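Local structure of DUF3829 domain-containing protein (Bacteroides thetaiotaomicron, 3RH3) at residues S182-M187 and Y245-Y250; L194-L199 and S231-M236. The protein is of unknown function; it is an all-helical DUF3829-like protein, probably made as a bacterial lipoprotein. All coordinates share one frame; numbering follows the deposited sequence.

Contact 1 of 2, residues S182-M187 and Y245-Y250. With EDO (1,2-ethanediol), chain D.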
# COMPACT_ATOMS: atom_id res chain seq x y z
N SER A 182 4.25 7.34 3.83
CA SER A 182 4.56 7.98 2.54
C SER A 182 3.86 9.33 2.25
O SER A 182 4.05 9.89 1.18
CB SER A 182 4.22 7.01 1.40
OG SER A 182 2.86 7.05 0.98
N ARG A 183 3.00 9.80 3.13
CA ARG A 183 2.22 11.01 2.93
C ARG A 183 3.04 12.22 3.32
O ARG A 183 3.01 12.67 4.47
CB ARG A 183 0.89 10.93 3.70
CG ARG A 183 0.04 9.76 3.28
CD ARG A 183 -1.12 9.52 4.20
NE ARG A 183 -1.84 8.35 3.73
CZ ARG A 183 -3.05 7.98 4.11
NH1 ARG A 183 -3.71 8.70 5.01
NH2 ARG A 183 -3.61 6.90 3.59
N LYS A 184 3.80 12.73 2.36
CA LYS A 184 4.62 13.92 2.49
C LYS A 184 3.73 15.08 2.93
O LYS A 184 2.64 15.25 2.40
CB LYS A 184 5.30 14.19 1.15
CG LYS A 184 6.13 15.43 1.06
CD LYS A 184 6.99 15.37 -0.19
CE LYS A 184 7.50 16.73 -0.56
NZ LYS A 184 8.47 17.24 0.43
N HIS A 185 4.17 15.80 3.99
CA HIS A 185 3.47 16.92 4.62
C HIS A 185 2.28 16.46 5.50
O HIS A 185 1.56 17.31 6.03
CB HIS A 185 3.00 17.94 3.59
CG HIS A 185 2.94 19.34 4.09
ND1 HIS A 185 4.08 20.10 4.26
CD2 HIS A 185 1.86 20.11 4.39
CE1 HIS A 185 3.67 21.29 4.68
NE2 HIS A 185 2.33 21.34 4.76
N ALA A 186 2.10 15.13 5.69
CA ALA A 186 0.94 14.63 6.44
C ALA A 186 1.12 13.19 6.94
O ALA A 186 0.17 12.43 6.96
CB ALA A 186 -0.30 14.71 5.56
N MSE A 187 2.32 12.83 7.38
CA MSE A 187 2.61 11.50 7.94
C MSE A 187 1.59 11.20 9.07
O MSE A 187 1.45 11.97 10.01
CB MSE A 187 4.04 11.47 8.47
CG MSE A 187 4.49 10.07 8.82
SE MSE A 187 5.79 10.12 10.20
CE MSE A 187 4.61 10.69 11.67
N TYR A 245 7.23 13.05 7.58
CA TYR A 245 7.76 12.28 6.46
C TYR A 245 9.12 12.83 6.06
O TYR A 245 9.31 14.06 5.97
CB TYR A 245 6.79 12.36 5.28
CG TYR A 245 7.39 11.90 3.96
CD1 TYR A 245 7.31 10.57 3.56
CD2 TYR A 245 8.03 12.80 3.11
CE1 TYR A 245 7.83 10.15 2.34
CE2 TYR A 245 8.56 12.39 1.89
CZ TYR A 245 8.47 11.06 1.51
OH TYR A 245 9.00 10.64 0.32
N SER A 246 10.05 11.93 5.79
CA SER A 246 11.39 12.25 5.34
C SER A 246 11.62 11.53 4.02
O SER A 246 11.39 10.32 3.95
CB SER A 246 12.40 11.81 6.39
OG SER A 246 13.72 11.76 5.88
N ASP A 247 12.09 12.24 2.96
CA ASP A 247 12.38 11.54 1.69
C ASP A 247 13.51 10.51 1.90
O ASP A 247 13.42 9.40 1.38
CB ASP A 247 12.74 12.53 0.56
CG ASP A 247 11.53 13.14 -0.13
OD1 ASP A 247 10.73 12.38 -0.72
OD2 ASP A 247 11.40 14.39 -0.11
N LYS A 248 14.51 10.87 2.75
CA LYS A 248 15.66 10.03 3.08
C LYS A 248 15.21 8.72 3.78
O LYS A 248 15.72 7.65 3.44
CB LYS A 248 16.66 10.80 3.96
CG LYS A 248 18.00 10.07 4.14
CD LYS A 248 19.08 10.97 4.73
N GLU A 249 14.27 8.81 4.74
CA GLU A 249 13.77 7.65 5.47
C GLU A 249 12.93 6.77 4.58
O GLU A 249 13.06 5.55 4.62
CB GLU A 249 12.95 8.08 6.71
CG GLU A 249 13.79 8.67 7.83
CD GLU A 249 14.37 7.67 8.82
OE1 GLU A 249 14.39 6.46 8.51
OE2 GLU A 249 14.79 8.11 9.91
N TYR A 250 12.08 7.37 3.76
CA TYR A 250 11.19 6.65 2.86
C TYR A 250 11.99 5.91 1.78
O TYR A 250 11.72 4.73 1.54
CB TYR A 250 10.16 7.59 2.24
CG TYR A 250 9.11 6.85 1.45
CD1 TYR A 250 8.31 5.88 2.05
CD2 TYR A 250 8.97 7.05 0.08
CE1 TYR A 250 7.39 5.13 1.32
CE2 TYR A 250 8.03 6.33 -0.66
CZ TYR A 250 7.25 5.36 -0.04
OH TYR A 250 6.32 4.65 -0.75
C1 EDO D . 7.95 17.72 3.72
O1 EDO D . 6.70 18.24 3.21
C2 EDO D . 7.87 16.22 4.03
O2 EDO D . 7.01 15.86 5.15
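The ring of Y245 lies against the backbone of the 182-187 loop, and Y245 contributes more to the surface buried between the two segments than any other residue, 118 of 321 Å². Its CG stands anti to the backbone N (chi1 166°), which brings one ring face under the amide N of K184, about 4.0 Å from the ring plane and displaced toward the rim. CB of K184 packs against CD2 of Y245 at 3.6 Å, while CD1, across the ring from CD2, meets the carbonyl carbon of S182 obliquely. The second aromatic contact is made by Y250, whose CE1 meets CB of S182 at 3.7 Å; CA of S182 stands over a face of that ring. M187 adds its CB, which packs on the backbone N of Y245.

No direct hydrogen bond joins the segments, so the polar links are indirect. A 1,2-ethanediol molecule, probably from the crystallisation liquor, bridges them: its O2 accepts from H185 N at 3.1 Å and donates to Y245 O at 3.0 Å. Within its own segment, Y245 OH donates to D247 OD1 at 2.7 Å, from 47° out of the carboxylate plane, which ties down the far end of the ring. A leucine in place of Y245 would probably leave OD1 of D247 without its hydroxyl mate and uncover part of the loop backbone.

The charged end of K184 is only near D247; its salt bridge is with E46. The loop itself is folded by a type II turn from R183 to A186, and it links helix 161-181 to helix 189-207. Helix 35-46 flanks the contact, touching S182, K184, Y245 and Y250, while S246 caps the start of helix 247-257.

Contact 2 of 2, residues L194-L199 and S231-M236; sequences LKMAEL and SFMNDM
M196 and M233, both selenomethionines, run past each other in opposite directions, each sending its terminal methyl to the backbone of the other's helix. CE of M196 comes to 3.3 Å from the carbonyl O of M233, and CE of M233 to 3.4 Å from the carbonyl O of M196. The bends that allow this differ: M196 turns at both chi2 (-84°) and chi3, whereas M233 is extended through chi2 and turns only at its last torsion. CA of M196 and CA of M233 are 7.4 Å apart, the closest approach of the two backbones.

L199, one turn further along its helix, lies antiparallel to M233 in the same manner. Its CD2 branch rests on CG of M233 at 3.6 Å, and its CG lies near the selenium of M233, so that M233 packs against both M196 and L199. The same CD2 reaches the edge of the F232 ring near CD2, close to the ring plane. One face of that ring is taken by CB of M236 from its own helix. M236 in turn meets M196: M236 CG lies 4.1 Å from the selenium of M196, the two side chains crossing at a slant.

No hydrogen bond passes between the segments; the association is apolar, and long side chains span the distance between the helices. Y257 meets F232 edge to face, and M236 continues onto helix 161-181. The axes of the two short segments approach to 11.6 Å at 160°, a nearly antiparallel helical hairpin, consistent with up-and-down packing in this all-helical protein.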
# COMPACT_ATOMS: atom_id res chain seq x y z
N LEU A 194 -1.52 2.37 15.05
CA LEU A 194 -2.56 1.35 15.04
C LEU A 194 -2.13 0.19 14.15
O LEU A 194 -2.29 -0.96 14.55
CB LEU A 194 -3.91 1.92 14.57
CG LEU A 194 -4.62 2.81 15.59
CD1 LEU A 194 -5.63 3.68 14.90
CD2 LEU A 194 -5.27 1.98 16.66
N LYS A 195 -1.55 0.47 12.99
CA LYS A 195 -1.10 -0.60 12.08
C LYS A 195 0.14 -1.33 12.62
O LYS A 195 0.30 -2.53 12.37
CB LYS A 195 -0.87 -0.08 10.65
CG LYS A 195 -2.14 0.28 9.90
CD LYS A 195 -2.80 -0.93 9.25
CE LYS A 195 -4.22 -0.60 8.83
NZ LYS A 195 -4.74 -1.54 7.80
N MSE A 196 0.98 -0.64 13.40
CA MSE A 196 2.15 -1.27 14.01
C MSE A 196 1.72 -2.26 15.09
O MSE A 196 2.28 -3.35 15.17
CB MSE A 196 3.10 -0.22 14.55
CG MSE A 196 3.79 0.55 13.44
SE MSE A 196 5.36 -0.41 12.74
CE MSE A 196 6.51 -0.10 14.28
N ALA A 197 0.65 -1.92 15.86
CA ALA A 197 0.08 -2.79 16.88
C ALA A 197 -0.52 -4.04 16.20
O ALA A 197 -0.36 -5.15 16.69
CB ALA A 197 -0.98 -2.04 17.68
N GLU A 198 -1.20 -3.84 15.06
CA GLU A 198 -1.77 -4.93 14.23
C GLU A 198 -0.62 -5.86 13.77
O GLU A 198 -0.67 -7.08 13.98
CB GLU A 198 -2.56 -4.35 13.04
CG GLU A 198 -3.16 -5.39 12.10
CD GLU A 198 -3.92 -4.85 10.89
OE1 GLU A 198 -4.87 -4.06 11.09
OE2 GLU A 198 -3.59 -5.27 9.75
N LEU A 199 0.44 -5.28 13.23
CA LEU A 199 1.65 -6.00 12.79
C LEU A 199 2.33 -6.78 13.93
O LEU A 199 2.76 -7.92 13.71
CB LEU A 199 2.66 -5.03 12.14
CG LEU A 199 3.93 -5.67 11.50
CD1 LEU A 199 3.55 -6.79 10.54
CD2 LEU A 199 4.75 -4.63 10.78
N SER A 231 12.93 -5.91 11.88
CA SER A 231 13.86 -4.87 11.42
C SER A 231 13.09 -3.71 10.85
O SER A 231 13.43 -2.57 11.12
CB SER A 231 14.82 -5.42 10.37
OG SER A 231 15.79 -6.16 11.07
N PHE A 232 12.05 -4.02 10.07
CA PHE A 232 11.18 -3.01 9.47
C PHE A 232 10.54 -2.20 10.56
O PHE A 232 10.50 -0.97 10.50
CB PHE A 232 10.11 -3.64 8.53
CG PHE A 232 9.05 -2.63 8.18
CD1 PHE A 232 9.30 -1.64 7.25
CD2 PHE A 232 7.85 -2.59 8.89
CE1 PHE A 232 8.34 -0.64 6.98
CE2 PHE A 232 6.90 -1.58 8.63
CZ PHE A 232 7.16 -0.62 7.68
N MSE A 233 10.02 -2.89 11.55
CA MSE A 233 9.35 -2.28 12.70
C MSE A 233 10.27 -1.33 13.51
O MSE A 233 9.81 -0.27 13.94
CB MSE A 233 8.77 -3.37 13.61
CG MSE A 233 7.48 -3.94 13.02
SE MSE A 233 6.70 -5.32 14.12
CE MSE A 233 5.58 -4.30 15.13
N ASN A 234 11.57 -1.69 13.66
CA ASN A 234 12.54 -0.86 14.34
C ASN A 234 12.82 0.40 13.52
O ASN A 234 12.88 1.50 14.08
CB ASN A 234 13.85 -1.65 14.60
CG ASN A 234 13.69 -2.74 15.64
OD1 ASN A 234 12.85 -2.68 16.54
ND2 ASN A 234 14.51 -3.76 15.56
N ASP A 235 12.97 0.22 12.20
CA ASP A 235 13.24 1.32 11.27
C ASP A 235 12.01 2.25 11.19
O ASP A 235 12.18 3.47 11.22
CB ASP A 235 13.60 0.77 9.87
CG ASP A 235 14.91 -0.01 9.78
OD1 ASP A 235 15.57 -0.23 10.84
OD2 ASP A 235 15.30 -0.38 8.65
N MSE A 236 10.80 1.69 11.13
CA MSE A 236 9.57 2.49 11.04
C MSE A 236 9.32 3.22 12.37
O MSE A 236 8.98 4.39 12.32
CB MSE A 236 8.35 1.66 10.58
CG MSE A 236 7.06 2.48 10.44
SE MSE A 236 7.26 4.14 9.35
CE MSE A 236 7.19 3.29 7.53

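Followed from the N terminus, the chain leaves helix 161-181 through the 182-187 loop, the first half of contact 1, and climbs helix 189-207, which carries 194-199. It then reverses into helix 216-240, where 231-236 closes contact 2 as a helical hairpin, before 245-250 at the start of helix 247-257 returns to the loop and completes contact 1. Contact 2 is thus nested within the larger loop closed by contact 1, and the two do not cross. Their centres are 16 Å apart and their nearest atoms about 5 Å, without touching. Contact 2 pairs two successive helices, whereas contact 1 joins the final helix to the turn preceding that pair, all four segments belonging to the DUF3829-like C-terminal domain.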